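Local coordinates for protein glycoside Hydrolase (Bacteroides uniformis, PDB 5TA0) that probably hydrolyses agarose chains as a glycoside hydrolase of family 86, in an agarose pathway acquired by a human gut symbiont, at residues F48-A53 with I364-P369; F277-L282 with M322-S327; D78-R83 with E131-L136; T41-P46 with K418-T423. One frame throughout, in Å; residues are numbered along the deposited sequence.

Contact 1. Residues F48-A53 with I364-P369; sequences FINFHA and ICYAMP. With AAL (3,6-anhydro-alpha-L-galactopyranose), chain C.
The carbonyl oxygen of Ala367 is gripped twice, by the amide of Asn50 and by a water. Asn50 ND2 donates to Ala367 O over 3.1 Å; the oxygen lies near the amide plane, whereas the donor stands above the carbonyl plane. The water gives its second proton to Phe48 O (2.7 Å), bridging two carbonyl oxygens, both acceptors, which cannot bond each other. With CG of Asn50 set between its backbone N and carbonyl carbon (chi1 58°), ND2 also reaches Pro46 O, and OD1 rests against Pro369 CD at 3.2 Å. ND2 meets the edge of the Tyr366 ring, 3.6 Å from CE2, with amide and ring planes 70° apart. With an alanine here, Ala367 O would probably be left to its water, Pro46 O would lose this donor, and a gap would open beside Met368. On the pocket side Met368 SD approaches His52 obliquely, and His52 CE1 lies 3.4 Å from C6 of the anhydrogalactose; NE2 of His52 is hydrogen-bonded to Arg83. The contact closes the TIM barrel between its first and last strands, 50-51 and 364-369, with Phe48 and Ala367 on Phe357 of helix 340-358 and Phe51 on Tyr414 of helix 411-416.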
# COMPACT_ATOMS: atom_id res chain seq x y z
N PHE A 48 2.69 7.97 -4.00
CA PHE A 48 3.33 6.70 -4.37
C PHE A 48 4.85 6.64 -4.30
O PHE A 48 5.40 5.58 -3.94
CB PHE A 48 2.90 6.29 -5.77
CG PHE A 48 1.45 5.91 -5.88
CD1 PHE A 48 0.90 4.92 -5.08
CD2 PHE A 48 0.63 6.55 -6.80
CE1 PHE A 48 -0.44 4.56 -5.21
CE2 PHE A 48 -0.71 6.20 -6.93
CZ PHE A 48 -1.24 5.21 -6.13
N ILE A 49 5.54 7.71 -4.67
CA ILE A 49 7.02 7.69 -4.69
C ILE A 49 7.52 8.40 -3.45
O ILE A 49 7.80 9.60 -3.42
CB ILE A 49 7.61 8.30 -5.96
CG1 ILE A 49 6.96 7.68 -7.21
CG2 ILE A 49 9.14 8.13 -5.94
CD1 ILE A 49 7.06 6.18 -7.35
N ASN A 50 7.60 7.62 -2.37
CA ASN A 50 7.84 8.15 -1.06
C ASN A 50 8.55 7.10 -0.21
O ASN A 50 8.77 5.97 -0.68
CB ASN A 50 6.53 8.63 -0.44
CG ASN A 50 5.52 7.51 -0.35
OD1 ASN A 50 5.85 6.44 0.20
ND2 ASN A 50 4.33 7.69 -0.90
N PHE A 51 8.92 7.46 1.02
CA PHE A 51 9.50 6.50 1.96
C PHE A 51 9.24 6.93 3.39
O PHE A 51 8.72 8.04 3.65
CB PHE A 51 10.98 6.19 1.68
CG PHE A 51 11.98 7.27 2.04
CD1 PHE A 51 13.04 7.01 2.90
CD2 PHE A 51 11.93 8.53 1.44
CE1 PHE A 51 14.02 7.97 3.15
CE2 PHE A 51 12.90 9.49 1.72
CZ PHE A 51 13.94 9.22 2.58
N HIS A 52 9.56 6.01 4.32
CA HIS A 52 9.16 6.13 5.73
C HIS A 52 10.22 6.92 6.47
O HIS A 52 11.02 6.36 7.21
CB HIS A 52 8.97 4.72 6.30
CG HIS A 52 8.29 4.68 7.64
ND1 HIS A 52 8.77 5.31 8.76
CD2 HIS A 52 7.13 4.09 8.01
CE1 HIS A 52 7.96 5.09 9.78
NE2 HIS A 52 6.97 4.33 9.35
N ALA A 53 10.21 8.24 6.29
CA ALA A 53 11.22 9.16 6.82
C ALA A 53 10.57 10.51 7.07
O ALA A 53 9.39 10.70 6.80
CB ALA A 53 12.39 9.27 5.85
N ILE A 364 -7.21 4.93 -2.89
CA ILE A 364 -6.00 4.85 -2.08
C ILE A 364 -5.51 6.26 -1.78
O ILE A 364 -5.30 7.04 -2.70
CB ILE A 364 -4.91 3.97 -2.74
CG1 ILE A 364 -5.41 2.52 -2.65
CG2 ILE A 364 -3.54 4.20 -2.09
CD1 ILE A 364 -4.49 1.47 -3.13
N CYS A 365 -5.42 6.59 -0.50
CA CYS A 365 -5.01 7.94 -0.13
C CYS A 365 -3.51 8.08 0.05
O CYS A 365 -2.97 9.19 0.09
CB CYS A 365 -5.75 8.44 1.11
SG CYS A 365 -5.55 7.48 2.62
N TYR A 366 -2.80 6.95 0.24
CA TYR A 366 -1.35 6.98 0.51
C TYR A 366 -0.85 5.55 0.53
O TYR A 366 -1.52 4.69 1.13
CB TYR A 366 -1.11 7.58 1.92
CG TYR A 366 0.03 8.56 2.09
CD1 TYR A 366 -0.10 9.64 2.94
CD2 TYR A 366 1.24 8.41 1.43
CE1 TYR A 366 0.93 10.52 3.16
CE2 TYR A 366 2.28 9.30 1.61
CZ TYR A 366 2.14 10.34 2.50
OH TYR A 366 3.22 11.19 2.68
N ALA A 367 0.27 5.27 -0.10
CA ALA A 367 0.88 3.94 -0.02
C ALA A 367 2.37 4.18 0.17
O ALA A 367 2.98 4.90 -0.66
CB ALA A 367 0.60 3.13 -1.27
N MET A 368 2.97 3.63 1.23
CA MET A 368 4.34 3.98 1.60
C MET A 368 5.20 2.73 1.72
O MET A 368 5.03 1.93 2.65
CB MET A 368 4.35 4.74 2.92
CG MET A 368 5.68 5.32 3.38
SD MET A 368 5.48 6.57 4.66
CE MET A 368 4.83 7.92 3.68
N PRO A 369 6.15 2.56 0.78
CA PRO A 369 7.07 1.43 0.94
C PRO A 369 7.80 1.51 2.27
O PRO A 369 8.21 2.61 2.69
CB PRO A 369 8.04 1.61 -0.21
CG PRO A 369 7.38 2.49 -1.19
CD PRO A 369 6.45 3.37 -0.41
C1 AAL C . 7.69 0.16 12.84
C2 AAL C . 6.88 1.05 13.81
C3 AAL C . 7.49 2.43 13.96
C4 AAL C . 8.96 2.30 14.31
C5 AAL C . 9.49 1.82 13.00
C6 AAL C . 8.78 2.72 12.03
O2 AAL C . 6.81 0.46 15.11
O3 AAL C . 7.54 3.05 12.67
O4 AAL C . 9.49 3.61 14.59
O5 AAL C . 9.08 0.47 12.74
O HOH W 1 3.76 3.64 -2.98

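Contact 2. Residues F277-L282 with M322-S327; sequences FFTIHL and MISQYS. With GAL (beta-D-galactopyranose), chain B.
Strands 277-282 and 322-324 are parallel neighbours in the TIM barrel, two strands of a beta-alpha-beta unit linked through helix 298-315, and their pairing is tight at the start. Met322 N reaches Phe278 O at 2.7 Å with an N-H...O angle of 168°, and Ile280 N returns to Met322 O at 3.1 Å. Here Met322, bent at chi3 (-69°), brings SD to 3.7 Å from Phe277 CE2 in an oblique Met-aromatic contact. Farther on the register slackens: Ser324 N to Ile280 O is a weak, bent bond of 3.3 Å, and the chain turns a corner at Gln325, beside the glycan. Leu282 N to Gln325 O, at 3.1 Å, restores the pairing. Gln325, probably the engineered glutamine, extends its side chain to the galactose. Behind it His281 NE2 donates to Ser324 OG while ND1 bonds Glu203; Ser324 OG also bonds Glu199. A phenylalanine in place of His281 would probably leave Glu203 and Ser324 without their shared partner. Besides the bond to Glu203, two cross-strand contacts fix the imidazole: Ser324 OG lies in its plane, 2.8 Å from NE2, and Gln325 CB sits 3.6 Å from the ring centroid, 9° off its normal, a CH-pi contact.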
# COMPACT_ATOMS: atom_id res chain seq x y z
N PHE A 277 -10.26 7.33 7.23
CA PHE A 277 -9.58 6.43 6.30
C PHE A 277 -9.32 5.12 7.02
O PHE A 277 -9.33 5.06 8.26
CB PHE A 277 -8.27 7.06 5.76
CG PHE A 277 -7.22 7.33 6.79
CD1 PHE A 277 -7.24 8.51 7.54
CD2 PHE A 277 -6.20 6.42 7.02
CE1 PHE A 277 -6.27 8.77 8.50
CE2 PHE A 277 -5.24 6.68 7.98
CZ PHE A 277 -5.28 7.84 8.72
N PHE A 278 -9.16 4.07 6.21
CA PHE A 278 -8.73 2.75 6.69
C PHE A 278 -7.26 2.60 6.40
O PHE A 278 -6.77 3.18 5.42
CB PHE A 278 -9.55 1.65 6.03
CG PHE A 278 -10.98 1.57 6.51
CD1 PHE A 278 -11.39 2.10 7.74
CD2 PHE A 278 -11.96 0.97 5.72
CE1 PHE A 278 -12.71 1.97 8.17
CE2 PHE A 278 -13.25 0.85 6.15
CZ PHE A 278 -13.65 1.35 7.37
N THR A 279 -6.56 1.83 7.22
CA THR A 279 -5.13 1.65 7.04
C THR A 279 -4.71 0.23 7.39
O THR A 279 -5.18 -0.34 8.42
CB THR A 279 -4.33 2.73 7.80
OG1 THR A 279 -2.93 2.44 7.64
CG2 THR A 279 -4.67 2.79 9.26
N ILE A 280 -3.87 -0.34 6.52
CA ILE A 280 -3.34 -1.69 6.66
C ILE A 280 -1.88 -1.70 6.27
O ILE A 280 -1.38 -0.78 5.63
CB ILE A 280 -4.11 -2.72 5.83
CG1 ILE A 280 -4.03 -2.41 4.32
CG2 ILE A 280 -5.56 -2.81 6.28
CD1 ILE A 280 -4.75 -3.41 3.43
N HIS A 281 -1.18 -2.77 6.66
CA HIS A 281 0.15 -3.10 6.17
C HIS A 281 0.09 -4.33 5.32
O HIS A 281 -0.68 -5.23 5.58
CB HIS A 281 1.09 -3.29 7.36
CG HIS A 281 1.29 -2.03 8.14
ND1 HIS A 281 1.92 -1.99 9.36
CD2 HIS A 281 0.94 -0.75 7.86
CE1 HIS A 281 1.97 -0.74 9.80
NE2 HIS A 281 1.40 0.03 8.89
N LEU A 282 0.90 -4.38 4.26
CA LEU A 282 0.89 -5.51 3.31
C LEU A 282 2.30 -5.99 3.03
O LEU A 282 3.07 -5.31 2.34
CB LEU A 282 0.19 -5.10 2.00
CG LEU A 282 -1.31 -4.89 2.12
CD1 LEU A 282 -1.82 -4.22 0.86
CD2 LEU A 282 -2.05 -6.20 2.39
N MET A 322 -5.27 3.61 3.17
CA MET A 322 -3.86 3.87 3.33
C MET A 322 -3.13 2.55 3.51
O MET A 322 -3.60 1.66 4.23
CB MET A 322 -3.65 4.73 4.57
CG MET A 322 -2.21 4.86 5.02
SD MET A 322 -1.99 5.92 6.46
CE MET A 322 -2.39 7.51 5.74
N ILE A 323 -1.97 2.43 2.88
CA ILE A 323 -1.06 1.30 3.13
C ILE A 323 0.22 1.91 3.68
O ILE A 323 1.11 2.32 2.94
CB ILE A 323 -0.85 0.41 1.88
CG1 ILE A 323 -2.20 -0.02 1.27
CG2 ILE A 323 -0.10 -0.85 2.27
CD1 ILE A 323 -2.65 0.86 0.14
N SER A 324 0.31 2.02 5.02
CA SER A 324 1.37 2.84 5.59
C SER A 324 2.73 2.13 5.72
O SER A 324 3.72 2.78 6.02
CB SER A 324 0.97 3.43 6.92
OG SER A 324 0.53 2.46 7.83
N GLN A 325 2.73 0.82 5.51
CA GLN A 325 3.96 0.01 5.36
C GLN A 325 3.67 -1.12 4.38
O GLN A 325 2.69 -1.84 4.57
CB GLN A 325 4.40 -0.65 6.66
CG GLN A 325 4.87 0.30 7.76
CD GLN A 325 5.21 -0.42 9.06
OE1 GLN A 325 5.56 -1.64 9.07
NE2 GLN A 325 5.14 0.31 10.15
N TYR A 326 4.52 -1.29 3.38
CA TYR A 326 4.41 -2.45 2.49
C TYR A 326 5.76 -2.80 1.90
O TYR A 326 6.65 -1.96 1.85
CB TYR A 326 3.39 -2.23 1.39
CG TYR A 326 3.76 -1.31 0.24
CD1 TYR A 326 4.30 -1.82 -0.93
CD2 TYR A 326 3.48 0.06 0.29
CE1 TYR A 326 4.59 -1.01 -2.02
CE2 TYR A 326 3.79 0.90 -0.80
CZ TYR A 326 4.30 0.35 -1.95
OH TYR A 326 4.57 1.11 -3.08
N SER A 327 5.82 -4.04 1.45
CA SER A 327 6.85 -4.65 0.57
C SER A 327 7.01 -6.11 0.99
O SER A 327 6.06 -6.86 0.82
CB SER A 327 8.16 -3.87 0.38
OG SER A 327 8.90 -3.83 1.57
C1 GAL B . 7.47 -4.67 12.09
C2 GAL B . 6.96 -3.31 12.54
C3 GAL B . 7.91 -2.16 12.25
C4 GAL B . 9.38 -2.55 12.36
C5 GAL B . 9.69 -3.86 11.71
C6 GAL B . 11.15 -4.33 11.82
O2 GAL B . 5.74 -3.02 11.88
O3 GAL B . 7.58 -1.20 13.26
O4 GAL B . 9.71 -2.62 13.76
O5 GAL B . 8.87 -4.83 12.36
O6 GAL B . 12.08 -3.44 11.17

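Contact 3. Residues D78-R83 with E131-L136; sequences DVYVGR and EKYSNL. With EDO (1,2-ethanediol), chain S.
Tyr80 and Tyr133 share one first torsion, chi1 -63° and -64°, each placing CG beside its own backbone N, and this swings the two rings together across the contact. They meet obliquely, with planes 43° apart; CD1 of Tyr133 comes over a face of Tyr80, 3.7 Å from its CE2. Asp78 completes the cluster, its OD1 lying in the Tyr133 ring plane 3.5 Å from CE1, and a water joins the same OD1 to Tyr133 OH, 2.7 Å from the hydroxyl. The other carboxylate oxygen, OD2, makes a salt bridge to Arg45 NE. Along the backbone Val81 N bonds Tyr133 O at 3.0 Å and Asn135 N bonds Val81 O at 2.8 Å, the ladder of parallel strands. The peptide before Gly82 is cis, which turns Val81 O and Gly82 N to the same side, both toward Asn135; the second bond, Gly82 N to Asn135 O, is weak at 3.4 Å. Asn135 ND2 holds a hydroxyl of an ethanediol, probably from the crystallisation liquor. Strand 80-83 follows helix 69-76, which ends in a Schellman motif at Asp78, and lies between strands 50-51 and 134-140 of the barrel, carrying Arg83 into the glycan pocket where it bridges to Glu199.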
# COMPACT_ATOMS: atom_id res chain seq x y z
N ASP A 78 13.17 13.44 -6.68
CA ASP A 78 11.76 13.86 -6.48
C ASP A 78 10.99 12.81 -5.69
O ASP A 78 10.04 12.17 -6.17
CB ASP A 78 11.06 14.19 -7.79
CG ASP A 78 9.77 14.95 -7.60
OD1 ASP A 78 9.79 15.94 -6.87
OD2 ASP A 78 8.76 14.61 -8.21
N VAL A 79 11.43 12.67 -4.44
CA VAL A 79 10.94 11.65 -3.53
C VAL A 79 10.28 12.31 -2.34
O VAL A 79 10.83 13.26 -1.79
CB VAL A 79 12.07 10.72 -3.06
CG1 VAL A 79 11.55 9.65 -2.09
CG2 VAL A 79 12.76 10.07 -4.25
N TYR A 80 9.13 11.79 -1.92
CA TYR A 80 8.31 12.42 -0.88
C TYR A 80 8.37 11.66 0.45
O TYR A 80 8.83 10.51 0.52
CB TYR A 80 6.86 12.58 -1.41
CG TYR A 80 6.87 13.52 -2.61
CD1 TYR A 80 7.25 13.08 -3.89
CD2 TYR A 80 6.57 14.87 -2.45
CE1 TYR A 80 7.35 14.00 -4.94
CE2 TYR A 80 6.67 15.77 -3.50
CZ TYR A 80 7.06 15.33 -4.72
OH TYR A 80 7.19 16.25 -5.77
N VAL A 81 7.91 12.32 1.49
CA VAL A 81 7.84 11.75 2.85
C VAL A 81 6.48 12.12 3.42
O VAL A 81 5.81 13.00 2.87
CB VAL A 81 9.00 12.23 3.74
CG1 VAL A 81 10.34 11.78 3.18
CG2 VAL A 81 8.99 13.73 3.92
N GLY A 82 6.01 11.48 4.50
CA GLY A 82 6.68 10.41 5.25
C GLY A 82 5.80 9.98 6.41
O GLY A 82 4.59 10.23 6.42
N ARG A 83 6.42 9.32 7.37
CA ARG A 83 5.71 8.78 8.54
C ARG A 83 6.67 8.78 9.69
O ARG A 83 7.88 8.58 9.50
CB ARG A 83 5.21 7.35 8.25
CG ARG A 83 4.43 6.66 9.37
CD ARG A 83 3.67 5.49 8.79
NE ARG A 83 2.82 4.75 9.73
CZ ARG A 83 3.17 3.65 10.40
NH1 ARG A 83 2.25 2.99 11.10
NH2 ARG A 83 4.39 3.18 10.35
N GLU A 131 9.70 21.29 3.18
CA GLU A 131 8.32 21.03 3.61
C GLU A 131 7.41 20.71 2.44
O GLU A 131 6.46 19.92 2.60
CB GLU A 131 7.76 22.21 4.41
CG GLU A 131 8.37 22.29 5.81
CD GLU A 131 8.03 23.55 6.58
OE1 GLU A 131 8.45 23.65 7.75
OE2 GLU A 131 7.29 24.41 6.05
N LYS A 132 7.68 21.27 1.26
CA LYS A 132 6.88 20.96 0.08
C LYS A 132 6.93 19.48 -0.35
O LYS A 132 6.09 19.05 -1.15
CB LYS A 132 7.25 21.88 -1.10
CG LYS A 132 8.64 21.71 -1.64
CD LYS A 132 8.92 22.70 -2.76
CE LYS A 132 10.29 22.46 -3.32
NZ LYS A 132 10.65 23.58 -4.24
N TYR A 133 7.93 18.73 0.16
CA TYR A 133 8.01 17.29 -0.10
C TYR A 133 7.37 16.41 0.99
O TYR A 133 7.41 15.20 0.90
CB TYR A 133 9.48 16.88 -0.27
CG TYR A 133 10.17 17.49 -1.47
CD1 TYR A 133 10.08 16.89 -2.71
CD2 TYR A 133 10.92 18.65 -1.36
CE1 TYR A 133 10.71 17.42 -3.83
CE2 TYR A 133 11.58 19.19 -2.46
CZ TYR A 133 11.45 18.58 -3.69
OH TYR A 133 12.10 19.10 -4.79
N SER A 134 6.78 17.02 2.01
CA SER A 134 6.36 16.30 3.20
C SER A 134 4.86 16.39 3.44
O SER A 134 4.28 17.50 3.48
CB SER A 134 7.11 16.88 4.39
OG SER A 134 6.78 16.18 5.59
N ASN A 135 4.24 15.23 3.61
CA ASN A 135 2.86 15.12 4.07
C ASN A 135 2.87 14.01 5.10
O ASN A 135 2.95 12.82 4.78
CB ASN A 135 1.93 14.80 2.91
CG ASN A 135 0.46 14.85 3.28
OD1 ASN A 135 0.11 15.19 4.41
ND2 ASN A 135 -0.41 14.55 2.34
N LEU A 136 2.90 14.39 6.36
CA LEU A 136 3.19 13.43 7.42
C LEU A 136 2.04 12.53 7.79
O LEU A 136 0.92 13.00 8.04
CB LEU A 136 3.69 14.14 8.68
CG LEU A 136 4.15 13.28 9.85
CD1 LEU A 136 5.41 12.54 9.46
CD2 LEU A 136 4.35 14.13 11.10
C1 EDO S . -1.26 11.99 -0.13
O1 EDO S . -1.79 13.30 -0.40
C2 EDO S . 0.20 11.98 -0.50
O2 EDO S . 0.89 13.13 -0.05
O HOH W 2 12.23 17.53 -6.97

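Contact 4. Residues T41-P46 with K418-T423; sequences TEFNRP and KDVKGT
Arg45 meets Val420 at a single carbonyl, which the arginine side chain traces along most of its length. Its CB points toward residues 418-423, and chi1 (-70°) sets CG beside the backbone N. From there CG lies 3.4 Å from Val420 O, and CD, at 3.3 Å, is packed against the same oxygen. The bend at chi3 (64°) turns NE aside to Asp78, and the next torsion brings NH1 back to Val420. NH1 donates to Val420 O over 2.9 Å; the bond uses a lone pair in the carbonyl plane and also lies near the guanidinium plane, a favourable geometry for both groups. A further bond of NH1 goes to Trp417 O.

The edge of the Phe43 ring also approaches Val420 O, CD2 standing 3.4 Å away. Nearby, Lys421 NZ is tied to Asp419 O within its own segment and stays 5.5 Å from Arg45 NE. The backbones run in roughly opposite directions. Phe43 N bonds Gly422 O at 2.9 Å, a water links Phe43 O to Gly422 N, and a second water joins Thr41 OG1 to Thr423 OG1. Backbone angles at Gly422 would press any CB against the preceding carbonyl, which favours glycine here.

Within the fold, residues 41-46 and 418-423 join the start of the barrel to the beta-sandwich: Asn44 caps helix 45-48 through Lys47 N, Thr423 opens strand 423-429 of the nine-stranded sheet, and Phe43 meets Tyr439 of strand 434-441.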
# COMPACT_ATOMS: atom_id res chain seq x y z
N THR A 41 -6.92 11.22 -13.00
CA THR A 41 -6.39 11.02 -14.33
C THR A 41 -4.85 11.08 -14.42
O THR A 41 -4.32 10.91 -15.51
CB THR A 41 -6.94 12.08 -15.32
OG1 THR A 41 -6.50 13.37 -14.92
CG2 THR A 41 -8.43 12.06 -15.36
N GLU A 42 -4.17 11.33 -13.30
CA GLU A 42 -2.72 11.57 -13.32
C GLU A 42 -2.01 10.74 -12.28
O GLU A 42 -2.59 10.37 -11.25
CB GLU A 42 -2.41 13.04 -13.06
CG GLU A 42 -2.95 13.97 -14.13
CD GLU A 42 -2.56 15.43 -13.93
OE1 GLU A 42 -2.19 15.84 -12.81
OE2 GLU A 42 -2.64 16.19 -14.91
N PHE A 43 -0.74 10.45 -12.53
CA PHE A 43 0.11 9.80 -11.54
C PHE A 43 0.31 10.76 -10.39
O PHE A 43 0.50 11.96 -10.60
CB PHE A 43 1.48 9.44 -12.13
CG PHE A 43 2.32 8.54 -11.27
CD1 PHE A 43 1.81 7.34 -10.77
CD2 PHE A 43 3.62 8.91 -10.92
CE1 PHE A 43 2.61 6.50 -10.00
CE2 PHE A 43 4.39 8.07 -10.14
CZ PHE A 43 3.90 6.87 -9.69
N ASN A 44 0.23 10.26 -9.18
CA ASN A 44 0.38 11.07 -7.98
C ASN A 44 1.71 10.72 -7.32
O ASN A 44 1.80 9.74 -6.54
CB ASN A 44 -0.82 10.81 -7.07
CG ASN A 44 -0.88 11.76 -5.90
OD1 ASN A 44 0.12 12.19 -5.36
ND2 ASN A 44 -2.10 12.08 -5.49
N ARG A 45 2.77 11.46 -7.64
CA ARG A 45 4.09 11.13 -7.09
C ARG A 45 4.13 11.19 -5.56
O ARG A 45 4.64 10.29 -4.94
CB ARG A 45 5.23 11.95 -7.71
CG ARG A 45 5.53 11.61 -9.15
CD ARG A 45 6.79 12.31 -9.62
NE ARG A 45 8.01 11.89 -8.93
CZ ARG A 45 8.74 10.82 -9.22
NH1 ARG A 45 8.41 9.98 -10.21
NH2 ARG A 45 9.85 10.59 -8.50
N PRO A 46 3.56 12.23 -4.92
CA PRO A 46 3.60 12.21 -3.45
C PRO A 46 2.92 11.01 -2.81
O PRO A 46 3.43 10.48 -1.80
CB PRO A 46 2.90 13.54 -3.09
CG PRO A 46 3.19 14.42 -4.27
CD PRO A 46 3.09 13.53 -5.44
N LYS A 418 12.30 7.45 -11.44
CA LYS A 418 12.66 8.86 -11.64
C LYS A 418 11.88 9.44 -12.84
O LYS A 418 11.70 8.76 -13.85
CB LYS A 418 14.18 9.00 -11.85
CG LYS A 418 14.71 10.40 -11.76
CD LYS A 418 16.19 10.46 -12.07
CE LYS A 418 16.81 11.81 -11.79
NZ LYS A 418 16.31 12.88 -12.70
N ASP A 419 11.37 10.65 -12.67
CA ASP A 419 10.69 11.39 -13.73
C ASP A 419 9.26 10.96 -14.00
O ASP A 419 8.52 11.72 -14.63
CB ASP A 419 11.46 11.38 -15.08
CG ASP A 419 12.92 11.70 -14.93
OD1 ASP A 419 13.22 12.79 -14.41
OD2 ASP A 419 13.76 10.86 -15.33
N VAL A 420 8.84 9.76 -13.60
CA VAL A 420 7.55 9.20 -14.02
C VAL A 420 6.44 10.10 -13.45
O VAL A 420 6.37 10.33 -12.23
CB VAL A 420 7.36 7.75 -13.53
CG1 VAL A 420 5.94 7.27 -13.81
CG2 VAL A 420 8.39 6.82 -14.17
N LYS A 421 5.59 10.61 -14.35
CA LYS A 421 4.49 11.49 -13.99
C LYS A 421 3.66 11.65 -15.26
O LYS A 421 4.08 11.27 -16.35
CB LYS A 421 4.95 12.86 -13.47
CG LYS A 421 5.67 13.73 -14.51
CD LYS A 421 6.14 15.08 -13.96
CE LYS A 421 7.29 14.93 -13.00
NZ LYS A 421 8.57 14.59 -13.66
N GLY A 422 2.48 12.22 -15.09
CA GLY A 422 1.67 12.63 -16.21
C GLY A 422 0.29 12.02 -16.21
O GLY A 422 -0.16 11.43 -15.21
N THR A 423 -0.40 12.17 -17.34
CA THR A 423 -1.78 11.73 -17.50
C THR A 423 -1.78 10.24 -17.83
O THR A 423 -1.05 9.79 -18.74
CB THR A 423 -2.47 12.51 -18.64
OG1 THR A 423 -2.52 13.89 -18.28
CG2 THR A 423 -3.84 11.98 -18.93
O HOH W 3 -5.08 14.72 -17.10
O HOH W 4 1.58 13.36 -12.58

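Overall arrangement
Contacts 1, 2 and 3 belong to one parallel barrel sheet, while contact 4 lies at its junction with the beta-sandwich. Contacts 1 and 2 are wholly buried and share neighbouring strands, Met368 N probably bonding Ile323 O at 2.8 Å; contacts 3 and 4 are partly buried, their centres about 16 and 17 Å from that of the chain, and share a salt bridge. The bonding follows position: contacts 2 and 3 rest on parallel strand pairing, interrupted by a corner in contact 2 and a cis peptide in contact 3, contact 1 replaces a ladder with an asparagine and a water, and contact 4 relies on an arginine, a single backbone bond and waters. Arg83, His52 and Gln325 bring contacts 3, 1 and 2 to the glycan pocket.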